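Local coordinates for clostripain-related protein (PDB 5L20) that probably works as a clostripain-type (family C11) cysteine peptidase, this chain being an amino-terminal fragment of it, at residues Gln10-Tyr15 against Arg104-Ile109; Arg46-Met51 against Leu60-Tyr65; Tyr15-Asp20 against Ile109-Met114. All blocks are in the same frame, centred on the assembly; numbering follows the deposited sequence. Where two conformers were deposited one is given.

Interaction 1: residues Gln10-Tyr15 against Arg104-Ile109; sequences QTVFMY and RYSMVI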
loop_
_atom_site.group_PDB
_atom_site.type_symbol
_atom_site.label_atom_id
_atom_site.label_comp_id
_atom_site.label_asym_id
_atom_site.label_seq_id
_atom_site.Cartn_x
_atom_site.Cartn_y
_atom_site.Cartn_z
ATOM N N GLN A 10 -13.568 7.054 0.993
ATOM C CA GLN A 10 -12.885 5.882 0.454
ATOM C C GLN A 10 -11.417 5.889 0.783
ATOM O O GLN A 10 -10.780 6.919 0.732
ATOM C CB GLN A 10 -13.053 5.817 -1.068
ATOM C CG GLN A 10 -12.428 4.574 -1.704
ATOM C CD GLN A 10 -12.110 4.823 -3.157
ATOM O OE1 GLN A 10 -11.738 5.939 -3.538
ATOM N NE2 GLN A 10 -12.184 3.774 -3.977
ATOM N N THR A 11 -10.891 4.724 1.163
ATOM C CA THR A 11 -9.464 4.490 1.257
ATOM C C THR A 11 -9.072 3.501 0.184
ATOM O O THR A 11 -9.660 2.395 0.110
ATOM C CB THR A 11 -9.096 3.867 2.607
ATOM O OG1 THR A 11 -9.488 4.738 3.668
ATOM C CG2 THR A 11 -7.624 3.592 2.687
ATOM N N VAL A 12 -8.107 3.886 -0.646
ATOM C CA VAL A 12 -7.496 2.961 -1.592
ATOM C C VAL A 12 -6.200 2.479 -0.948
ATOM O O VAL A 12 -5.286 3.282 -0.692
ATOM C CB VAL A 12 -7.197 3.633 -2.962
ATOM C CG1 VAL A 12 -6.485 2.680 -3.898
ATOM C CG2 VAL A 12 -8.499 4.143 -3.609
ATOM N N PHE A 13 -6.137 1.185 -0.648
ATOM C CA PHE A 13 -4.972 0.597 -0.007
ATOM C C PHE A 13 -4.134 -0.157 -1.024
ATOM O O PHE A 13 -4.562 -1.197 -1.525
ATOM C CB PHE A 13 -5.417 -0.321 1.127
ATOM C CG PHE A 13 -4.286 -1.043 1.809
ATOM C CD1 PHE A 13 -3.104 -0.375 2.142
ATOM C CD2 PHE A 13 -4.425 -2.388 2.155
ATOM C CE1 PHE A 13 -2.079 -1.063 2.780
ATOM C CE2 PHE A 13 -3.414 -3.054 2.798
ATOM C CZ PHE A 13 -2.242 -2.406 3.109
ATOM N N MET A 14 -2.935 0.350 -1.299
ATOM C CA MET A 14 -1.989 -0.305 -2.174
ATOM C C MET A 14 -1.074 -1.160 -1.304
ATOM O O MET A 14 -0.331 -0.619 -0.449
ATOM C CB MET A 14 -1.186 0.712 -2.981
ATOM C CG MET A 14 -0.265 0.020 -3.982
ATOM S SD MET A 14 0.514 1.217 -5.086
ATOM C CE MET A 14 -0.385 0.785 -6.570
ATOM N N TYR A 15 -1.094 -2.457 -1.557
ATOM C CA TYR A 15 -0.443 -3.461 -0.722
ATOM C C TYR A 15 0.639 -4.162 -1.539
ATOM O O TYR A 15 0.333 -4.840 -2.540
ATOM C CB TYR A 15 -1.508 -4.464 -0.238
ATOM C CG TYR A 15 -0.993 -5.629 0.576
ATOM C CD1 TYR A 15 -0.305 -5.396 1.753
ATOM C CD2 TYR A 15 -1.192 -6.948 0.181
ATOM C CE1 TYR A 15 0.159 -6.443 2.532
ATOM C CE2 TYR A 15 -0.743 -8.021 0.975
ATOM C CZ TYR A 15 -0.073 -7.753 2.136
ATOM O OH TYR A 15 0.428 -8.764 2.903
ATOM N N ARG A 104 -15.705 3.309 2.784
ATOM C CA ARG A 104 -15.341 2.240 1.856
ATOM C C ARG A 104 -13.831 2.029 1.826
ATOM O O ARG A 104 -13.051 2.970 2.037
ATOM C CB ARG A 104 -15.776 2.584 0.414
ATOM C CG ARG A 104 -17.257 2.820 0.117
ATOM C CD ARG A 104 -17.375 3.173 -1.423
ATOM N NE ARG A 104 -17.319 4.612 -1.738
ATOM C CZ ARG A 104 -16.596 5.221 -2.696
ATOM N NH1 ARG A 104 -15.766 4.575 -3.529
ATOM N NH2 ARG A 104 -16.706 6.541 -2.822
ATOM N N TYR A 105 -13.438 0.796 1.496
ATOM C CA TYR A 105 -12.037 0.405 1.294
ATOM C C TYR A 105 -11.879 -0.400 0.043
ATOM O O TYR A 105 -12.763 -1.176 -0.292
ATOM C CB TYR A 105 -11.526 -0.456 2.479
ATOM C CG TYR A 105 -11.491 0.340 3.763
ATOM C CD1 TYR A 105 -12.636 0.515 4.530
ATOM C CD2 TYR A 105 -10.308 0.948 4.172
ATOM C CE1 TYR A 105 -12.621 1.298 5.687
ATOM C CE2 TYR A 105 -10.288 1.738 5.337
ATOM C CZ TYR A 105 -11.446 1.895 6.056
ATOM O OH TYR A 105 -11.402 2.690 7.198
ATOM N N SER A 106 -10.767 -0.195 -0.650
ATOM C CA SER A 106 -10.394 -1.048 -1.760
ATOM C C SER A 106 -8.939 -1.463 -1.629
ATOM O O SER A 106 -8.189 -0.832 -0.871
ATOM C CB SER A 106 -10.605 -0.341 -3.096
ATOM O OG SER A 106 -9.713 0.753 -3.227
ATOM N N MET A 107 -8.532 -2.493 -2.367
ATOM C CA MET A 107 -7.191 -3.025 -2.213
ATOM C C MET A 107 -6.570 -3.247 -3.561
ATOM O O MET A 107 -7.207 -3.815 -4.454
ATOM C CB MET A 107 -7.264 -4.320 -1.398
ATOM C CG MET A 107 -6.000 -4.718 -0.720
ATOM S SD MET A 107 -6.357 -6.067 0.450
ATOM C CE MET A 107 -4.658 -6.379 0.899
ATOM N N VAL A 108 -5.334 -2.791 -3.717
ATOM C CA VAL A 108 -4.521 -3.014 -4.907
ATOM C C VAL A 108 -3.323 -3.826 -4.465
ATOM O O VAL A 108 -2.584 -3.343 -3.580
ATOM C CB VAL A 108 -4.034 -1.683 -5.509
ATOM C CG1 VAL A 108 -3.144 -1.955 -6.700
ATOM C CG2 VAL A 108 -5.209 -0.779 -5.913
ATOM N N ILE A 109 -3.141 -5.017 -5.009
ATOM C CA ILE A 109 -2.117 -5.945 -4.561
ATOM C C ILE A 109 -1.117 -6.165 -5.675
ATOM O O ILE A 109 -1.481 -6.670 -6.742
ATOM C CB ILE A 109 -2.717 -7.276 -4.122
ATOM C CG1 ILE A 109 -3.790 -7.019 -3.038
ATOM C CG2 ILE A 109 -1.597 -8.203 -3.676
ATOM C CD1 ILE A 109 -4.394 -8.308 -2.513
#
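Gln10 lies over one face of the Arg104 guanidinium, its CB 3.8 Å above the plane and displaced toward the rim. The glutamine amide is turned 36° from that plane, with Gln10 CD 3.7 Å from Arg104 NH1, a contact of packing rather than a hydrogen bond. The arginine folds back because its chain bends at chi3 (-92°). With an alanine here, the guanidinium would be left with CB alone against its face and is likely to turn more freely, losing the cover that CG and the amide now give. The other flat groups are approached obliquely. Thr11 OG1 comes within 3.5 Å of Tyr105 CE2, but the threonine hydroxyl bonds to Thr102 and Ser100, and Tyr105 OH also turns to Ser100 and Thr102. Met107, extended to its methyl, runs alongside Phe13 and on to Tyr15: its CG meets Phe13 CD2 at 4.0 Å and its CE meets Tyr15 CD2 at 3.6 Å.

Between these two layers of side chains the strands run parallel in strict one-to-one register, placing 104-109 at one edge of the mixed sheet as it stands in this alpha/beta chain, next to 10-16. Helix 86-99 covers the face bearing Phe13 and Tyr15, where Ile92, Leu93 and Val96 pack on the phenylalanine. The backbone bonds follow the usual parallel alternation: Thr11 receives Ser106 N on its O and gives its N to Arg104 O, both at 2.9 Å. Farther along, Val108 N meets Phe13 O, and Tyr15 N makes a short bond of 2.7 Å to Val108 O. On the face bearing Met14, its CE rests 3.9 Å from Val108 CG1.

Interaction 2: residues Arg46-Met51 against Leu60-Tyr65; sequences RIIIFM and LFELAY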
loop_
_atom_site.group_PDB
_atom_site.type_symbol
_atom_site.label_atom_id
_atom_site.label_comp_id
_atom_site.label_asym_id
_atom_site.label_seq_id
_atom_site.Cartn_x
_atom_site.Cartn_y
_atom_site.Cartn_z
ATOM N N ARG A 46 -8.501 8.790 0.594
ATOM C CA ARG A 46 -7.084 8.701 0.947
ATOM C C ARG A 46 -6.446 7.535 0.202
ATOM O O ARG A 46 -7.111 6.523 -0.060
ATOM C CB ARG A 46 -6.886 8.485 2.447
ATOM C CG ARG A 46 -7.261 9.660 3.379
ATOM C CD ARG A 46 -6.628 9.450 4.785
ATOM N NE ARG A 46 -7.188 10.296 5.832
ATOM C CZ ARG A 46 -8.331 10.049 6.476
ATOM N NH1 ARG A 46 -9.067 8.979 6.170
ATOM N NH2 ARG A 46 -8.763 10.890 7.413
ATOM N N ILE A 47 -5.160 7.666 -0.096
ATOM C CA ILE A 47 -4.360 6.579 -0.633
ATOM C C ILE A 47 -3.342 6.193 0.431
ATOM O O ILE A 47 -2.544 7.044 0.859
ATOM C CB ILE A 47 -3.625 6.964 -1.929
ATOM C CG1 ILE A 47 -4.647 7.244 -3.041
ATOM C CG2 ILE A 47 -2.688 5.832 -2.329
ATOM C CD1 ILE A 47 -4.060 7.731 -4.319
ATOM N N ILE A 48 -3.383 4.939 0.858
ATOM C CA ILE A 48 -2.498 4.401 1.888
ATOM C C ILE A 48 -1.701 3.267 1.261
ATOM O O ILE A 48 -2.284 2.426 0.566
ATOM C CB ILE A 48 -3.291 3.850 3.093
ATOM C CG1 ILE A 48 -4.235 4.902 3.687
ATOM C CG2 ILE A 48 -2.328 3.207 4.106
ATOM C CD1 ILE A 48 -3.488 6.122 4.253
ATOM N N ILE A 49 -0.386 3.245 1.466
ATOM C CA ILE A 49 0.471 2.249 0.868
ATOM C C ILE A 49 1.256 1.496 1.926
ATOM O O ILE A 49 1.841 2.121 2.818
ATOM C CB ILE A 49 1.444 2.881 -0.141
ATOM C CG1 ILE A 49 0.630 3.715 -1.148
ATOM C CG2 ILE A 49 2.310 1.813 -0.782
ATOM C CD1 ILE A 49 1.420 4.262 -2.312
ATOM N N PHE A 50 1.214 0.167 1.865
ATOM C CA PHE A 50 2.103 -0.710 2.625
ATOM C C PHE A 50 3.109 -1.256 1.651
ATOM O O PHE A 50 2.732 -1.909 0.674
ATOM C CB PHE A 50 1.343 -1.860 3.287
ATOM C CG PHE A 50 2.216 -2.903 3.933
ATOM C CD1 PHE A 50 2.719 -3.980 3.200
ATOM C CD2 PHE A 50 2.508 -2.814 5.303
ATOM C CE1 PHE A 50 3.487 -4.980 3.839
ATOM C CE2 PHE A 50 3.266 -3.795 5.938
ATOM C CZ PHE A 50 3.758 -4.877 5.215
ATOM N N MET A 51 4.397 -1.023 1.891
ATOM C CA MET A 51 5.399 -1.601 1.016
ATOM C C MET A 51 6.566 -2.195 1.792
ATOM O O MET A 51 7.159 -1.513 2.641
ATOM C CB MET A 51 5.926 -0.577 0.008
ATOM C CG MET A 51 6.960 -1.199 -0.885
ATOM S SD MET A 51 7.465 -0.090 -2.197
ATOM C CE MET A 51 8.852 -1.001 -2.837
ATOM N N LEU A 60 4.329 1.840 6.195
ATOM C CA LEU A 60 2.977 2.252 5.856
ATOM C C LEU A 60 2.975 3.767 5.688
ATOM O O LEU A 60 3.408 4.496 6.594
ATOM C CB LEU A 60 1.986 1.844 6.943
ATOM C CG LEU A 60 0.513 2.045 6.593
ATOM C CD1 LEU A 60 0.064 0.903 5.683
ATOM C CD2 LEU A 60 -0.345 2.055 7.837
ATOM N N PHE A 61 2.514 4.279 4.554
ATOM C CA PHE A 61 2.494 5.731 4.374
ATOM C C PHE A 61 1.301 6.193 3.551
ATOM O O PHE A 61 0.641 5.382 2.866
ATOM C CB PHE A 61 3.812 6.237 3.728
ATOM C CG PHE A 61 4.084 5.702 2.339
ATOM C CD1 PHE A 61 4.735 4.488 2.170
ATOM C CD2 PHE A 61 3.752 6.443 1.224
ATOM C CE1 PHE A 61 5.027 4.006 0.894
ATOM C CE2 PHE A 61 4.028 5.956 -0.072
ATOM C CZ PHE A 61 4.662 4.764 -0.222
ATOM N N GLU A 62 1.016 7.482 3.630
ATOM C CA GLU A 62 -0.087 8.068 2.893
ATOM C C GLU A 62 0.447 8.926 1.752
ATOM O O GLU A 62 1.472 9.596 1.906
ATOM C CB GLU A 62 -0.978 8.901 3.819
ATOM C CG GLU A 62 -2.110 9.614 3.098
ATOM C CD GLU A 62 -3.071 10.303 4.043
ATOM O OE1 GLU A 62 -2.840 10.238 5.269
ATOM O OE2 GLU A 62 -4.079 10.890 3.574
ATOM N N LEU A 63 -0.208 8.854 0.587
ATOM C CA LEU A 63 0.050 9.811 -0.493
ATOM C C LEU A 63 -0.978 10.886 -0.377
ATOM O O LEU A 63 -2.177 10.606 -0.456
ATOM C CB LEU A 63 -0.066 9.161 -1.870
ATOM C CG LEU A 63 0.994 8.179 -2.305
ATOM C CD1 LEU A 63 0.697 7.848 -3.767
ATOM C CD2 LEU A 63 2.388 8.755 -2.133
ATOM N N ALA A 64 -0.539 12.120 -0.196
ATOM C CA ALA A 64 -1.502 13.194 -0.091
ATOM C C ALA A 64 -1.096 14.388 -0.932
ATOM O O ALA A 64 0.024 14.474 -1.426
ATOM C CB ALA A 64 -1.679 13.601 1.355
ATOM N N TYR A 65 -2.046 15.289 -1.111
ATOM C CA TYR A 65 -1.811 16.497 -1.877
ATOM C C TYR A 65 -1.702 17.654 -0.893
ATOM O O TYR A 65 -2.620 17.896 -0.116
ATOM C CB TYR A 65 -2.940 16.714 -2.877
ATOM C CG TYR A 65 -2.770 17.907 -3.785
ATOM C CD1 TYR A 65 -1.911 17.859 -4.878
ATOM C CD2 TYR A 65 -3.485 19.081 -3.561
ATOM C CE1 TYR A 65 -1.760 18.950 -5.719
ATOM C CE2 TYR A 65 -3.340 20.180 -4.397
ATOM C CZ TYR A 65 -2.477 20.105 -5.474
ATOM O OH TYR A 65 -2.331 21.189 -6.308
HETATM O O HOH W 1 -4.352 10.493 0.901
#
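Ile49 and Phe61 form a hydrogen-bonded antiparallel pair, with Ile49 N 2.8 Å from Phe61 O and Phe61 N returning a bond to Ile49 O in the carbonyl plane. Nearer the start of 46-51, a water ties the two backbones together. Ile47 N donates to it, and Leu63 O and Glu62 OE2 are its further hydrogen-bonding partners, the carboxylate oxygen at 2.7 Å. That same OE2 lies in plane at the edge of the Arg46 guanidinium, with the carboxylate turned 77° from it. The salt bridge is long, 3.9 Å to Arg46 NE, and the carboxylate comes nearer to the aliphatic stem, 3.2 Å from Arg46 CD. Arg46 NH1 has a separate partner in Ser100 OG.

Outward from these polar groups, the middle of the hairpin of strands 45-52 and 57-66 is largely apolar, Glu62 excepted. Phe61 takes the chi1 (62°) that sets CG between its backbone N and carbonyl carbon. This folds the ring back over Ile49, whose CB makes a CH-pi contact 3.9 Å from the ring centroid, 19° off the normal. His72, from the adjoining strand, also stacks on Phe61. Ile49 CD1 continues along the same face to Leu63 CD1, 3.9 Å away. On the other face Leu60 CD1 fits between Ile48 CG2 (3.7 Å) and Phe50 CB, while Ile48 CD1 rests against Glu62 CB.

The contact thus grades from hydrocarbon into a watered, charged end. With a long ion pair and a hydrogen-bonded water sharing one oxygen, the Glu62 charge is probably stabilised in part by the water as well as by Arg46, whereas the middle of the hairpin relies on backbone bonds and apolar packing.

Interaction 3: residues Tyr15-Asp20 against Ile109-Met114; sequences YLPWSD and IGCHGM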
loop_
_atom_site.group_PDB
_atom_site.type_symbol
_atom_site.label_atom_id
_atom_site.label_comp_id
_atom_site.label_asym_id
_atom_site.label_seq_id
_atom_site.Cartn_x
_atom_site.Cartn_y
_atom_site.Cartn_z
ATOM N N TYR A 15 -1.094 -2.457 -1.557
ATOM C CA TYR A 15 -0.443 -3.461 -0.722
ATOM C C TYR A 15 0.639 -4.162 -1.539
ATOM O O TYR A 15 0.333 -4.840 -2.540
ATOM C CB TYR A 15 -1.508 -4.464 -0.238
ATOM C CG TYR A 15 -0.993 -5.629 0.576
ATOM C CD1 TYR A 15 -0.305 -5.396 1.753
ATOM C CD2 TYR A 15 -1.192 -6.948 0.181
ATOM C CE1 TYR A 15 0.159 -6.443 2.532
ATOM C CE2 TYR A 15 -0.743 -8.021 0.975
ATOM C CZ TYR A 15 -0.073 -7.753 2.136
ATOM O OH TYR A 15 0.428 -8.764 2.903
ATOM N N LEU A 16 1.897 -3.938 -1.134
ATOM C CA LEU A 16 3.059 -4.355 -1.904
ATOM C C LEU A 16 3.974 -5.199 -1.010
ATOM O O LEU A 16 5.058 -4.747 -0.579
ATOM C CB LEU A 16 3.802 -3.135 -2.494
ATOM C CG LEU A 16 2.936 -2.244 -3.390
ATOM C CD1 LEU A 16 3.651 -0.903 -3.614
ATOM C CD2 LEU A 16 2.658 -2.952 -4.702
ATOM N N PRO A 17 3.545 -6.406 -0.688
ATOM C CA PRO A 17 4.386 -7.266 0.148
ATOM C C PRO A 17 5.625 -7.707 -0.625
ATOM O O PRO A 17 5.720 -7.520 -1.849
ATOM C CB PRO A 17 3.467 -8.446 0.480
ATOM C CG PRO A 17 2.513 -8.512 -0.677
ATOM C CD PRO A 17 2.278 -7.062 -1.071
ATOM N N TRP A 18 6.558 -8.334 0.080
ATOM C CA TRP A 18 7.851 -8.647 -0.542
ATOM C C TRP A 18 7.720 -9.562 -1.748
ATOM O O TRP A 18 7.034 -10.578 -1.699
ATOM C CB TRP A 18 8.778 -9.281 0.499
ATOM C CG TRP A 18 10.144 -9.590 -0.023
ATOM C CD1 TRP A 18 10.691 -10.824 -0.179
ATOM C CD2 TRP A 18 11.131 -8.643 -0.453
ATOM N NE1 TRP A 18 11.974 -10.711 -0.690
ATOM C CE2 TRP A 18 12.255 -9.380 -0.875
ATOM C CE3 TRP A 18 11.158 -7.250 -0.549
ATOM C CZ2 TRP A 18 13.418 -8.764 -1.364
ATOM C CZ3 TRP A 18 12.318 -6.635 -1.041
ATOM C CH2 TRP A 18 13.422 -7.400 -1.443
ATOM N N SER A 19 8.390 -9.198 -2.846
ATOM C CA SER A 19 8.219 -9.859 -4.142
ATOM C C SER A 19 9.516 -10.454 -4.670
ATOM O O SER A 19 9.543 -11.002 -5.767
ATOM C CB SER A 19 7.716 -8.865 -5.198
ATOM O OG SER A 19 8.775 -7.951 -5.513
ATOM N N ASP A 20 10.570 -10.316 -3.870
ATOM C CA ASP A 20 11.955 -10.691 -4.226
ATOM C C ASP A 20 12.601 -9.815 -5.309
ATOM O O ASP A 20 13.699 -9.307 -5.083
ATOM C CB ASP A 20 12.037 -12.168 -4.628
ATOM C CG ASP A 20 11.948 -13.122 -3.421
ATOM O OD1 ASP A 20 12.786 -13.001 -2.484
ATOM O OD2 ASP A 20 11.030 -13.983 -3.391
ATOM N N ILE A 109 -3.141 -5.017 -5.009
ATOM C CA ILE A 109 -2.117 -5.945 -4.561
ATOM C C ILE A 109 -1.117 -6.165 -5.675
ATOM O O ILE A 109 -1.481 -6.670 -6.742
ATOM C CB ILE A 109 -2.717 -7.276 -4.122
ATOM C CG1 ILE A 109 -3.790 -7.019 -3.038
ATOM C CG2 ILE A 109 -1.597 -8.203 -3.676
ATOM C CD1 ILE A 109 -4.394 -8.308 -2.513
ATOM N N GLY A 110 0.137 -5.804 -5.410
ATOM C CA GLY A 110 1.201 -5.985 -6.403
ATOM C C GLY A 110 2.179 -7.025 -5.902
ATOM O O GLY A 110 2.589 -6.951 -4.741
ATOM N N CYS A 111 2.557 -7.977 -6.764
ATOM C CA CYS A 111 3.507 -9.053 -6.439
ATOM C C CYS A 111 3.538 -10.051 -7.593
ATOM O O CYS A 111 2.988 -9.771 -8.654
ATOM C CB CYS A 111 3.116 -9.779 -5.136
ATOM S SG CYS A 111 4.322 -9.630 -3.834
ATOM N N HIS A 112 4.140 -11.218 -7.374
ATOM C CA HIS A 112 4.054 -12.340 -8.325
ATOM C C HIS A 112 2.757 -13.090 -8.063
ATOM O O HIS A 112 2.343 -13.220 -6.907
ATOM C CB HIS A 112 5.215 -13.323 -8.170
ATOM C CG HIS A 112 6.546 -12.746 -8.519
ATOM N ND1 HIS A 112 7.054 -12.757 -9.807
ATOM C CD2 HIS A 112 7.478 -12.143 -7.747
ATOM C CE1 HIS A 112 8.242 -12.181 -9.805
ATOM N NE2 HIS A 112 8.526 -11.804 -8.571
ATOM N N GLY A 113 2.127 -13.601 -9.108
ATOM C CA GLY A 113 0.881 -14.343 -8.936
ATOM C C GLY A 113 0.910 -15.720 -9.552
ATOM O O GLY A 113 1.552 -15.933 -10.598
ATOM N N MET A 114 0.196 -16.649 -8.915
ATOM C CA MET A 114 0.062 -18.014 -9.396
ATOM C C MET A 114 -1.352 -18.514 -9.100
ATOM O O MET A 114 -1.560 -19.638 -8.639
ATOM C CB MET A 114 1.119 -18.911 -8.745
ATOM C CG MET A 114 1.345 -20.230 -9.423
ATOM S SD MET A 114 1.971 -20.043 -11.101
ATOM C CE MET A 114 1.946 -21.791 -11.536
#
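Tyr15 O takes the last backbone bond between the two segments, from Gly110 N at 3.0 Å and 164°, after which 109-114 leaves the sheet at once and the other chain after Leu16, the two running in the same general direction. Leu16 CD2 packs 3.8 Å from Gly110 CA, on the side where a beta carbon would project and collide with it. Pro17 turns back within its own segment, its CD 3.6 Å over the centre of the Tyr15 ring. Farther out, Trp18 NE1 bonds to Asp20 OD1 from above the carboxylate plane. Cys111 points toward Pro17 and Ser19, although its sulfur has two deposited positions and its close approaches are therefore doubtful. His112 swings its ring toward Ser19 with CG anti to the carbonyl carbon (chi1 -66°), and meets Ser19 O in plane at its edge, CD2 at 3.1 Å.

Its NE2 is hydrogen-bonded to Asn21 OD1, and Ser19 OG to Leu22 N. His112 also packs on the backbone of a bound peptide that Gly113 holds by backbone hydrogen bonds. The sequence His112-Gly113 after a strand resembles the catalytic His-Gly of clan CD peptidases, so the polar groups at the ring edge probably help orient a functional imidazole.

In the fold
The three contacts show how one sheet changes character from its interior to the loops at its end, probably near the active site. Interaction 2 is the buried one; interactions 1 and 3 are partly buried, and the strand 104-109 they both reach is an outermost strand of the sheet in this chain. Strand 10-16 is the common element: it exchanges backbone bonds with 104-109 on one side and 45-52 on the other, where Met14 N probably donates to Ile48 O at 2.9 Å. Interaction 3 continues interaction 1 through Tyr15 and Ile109, but parallel pairing gives way there to loop contacts. Parallel bonds dominate interaction 1, antiparallel bonds and hydrocarbon interaction 2, and polar loop groups interaction 3.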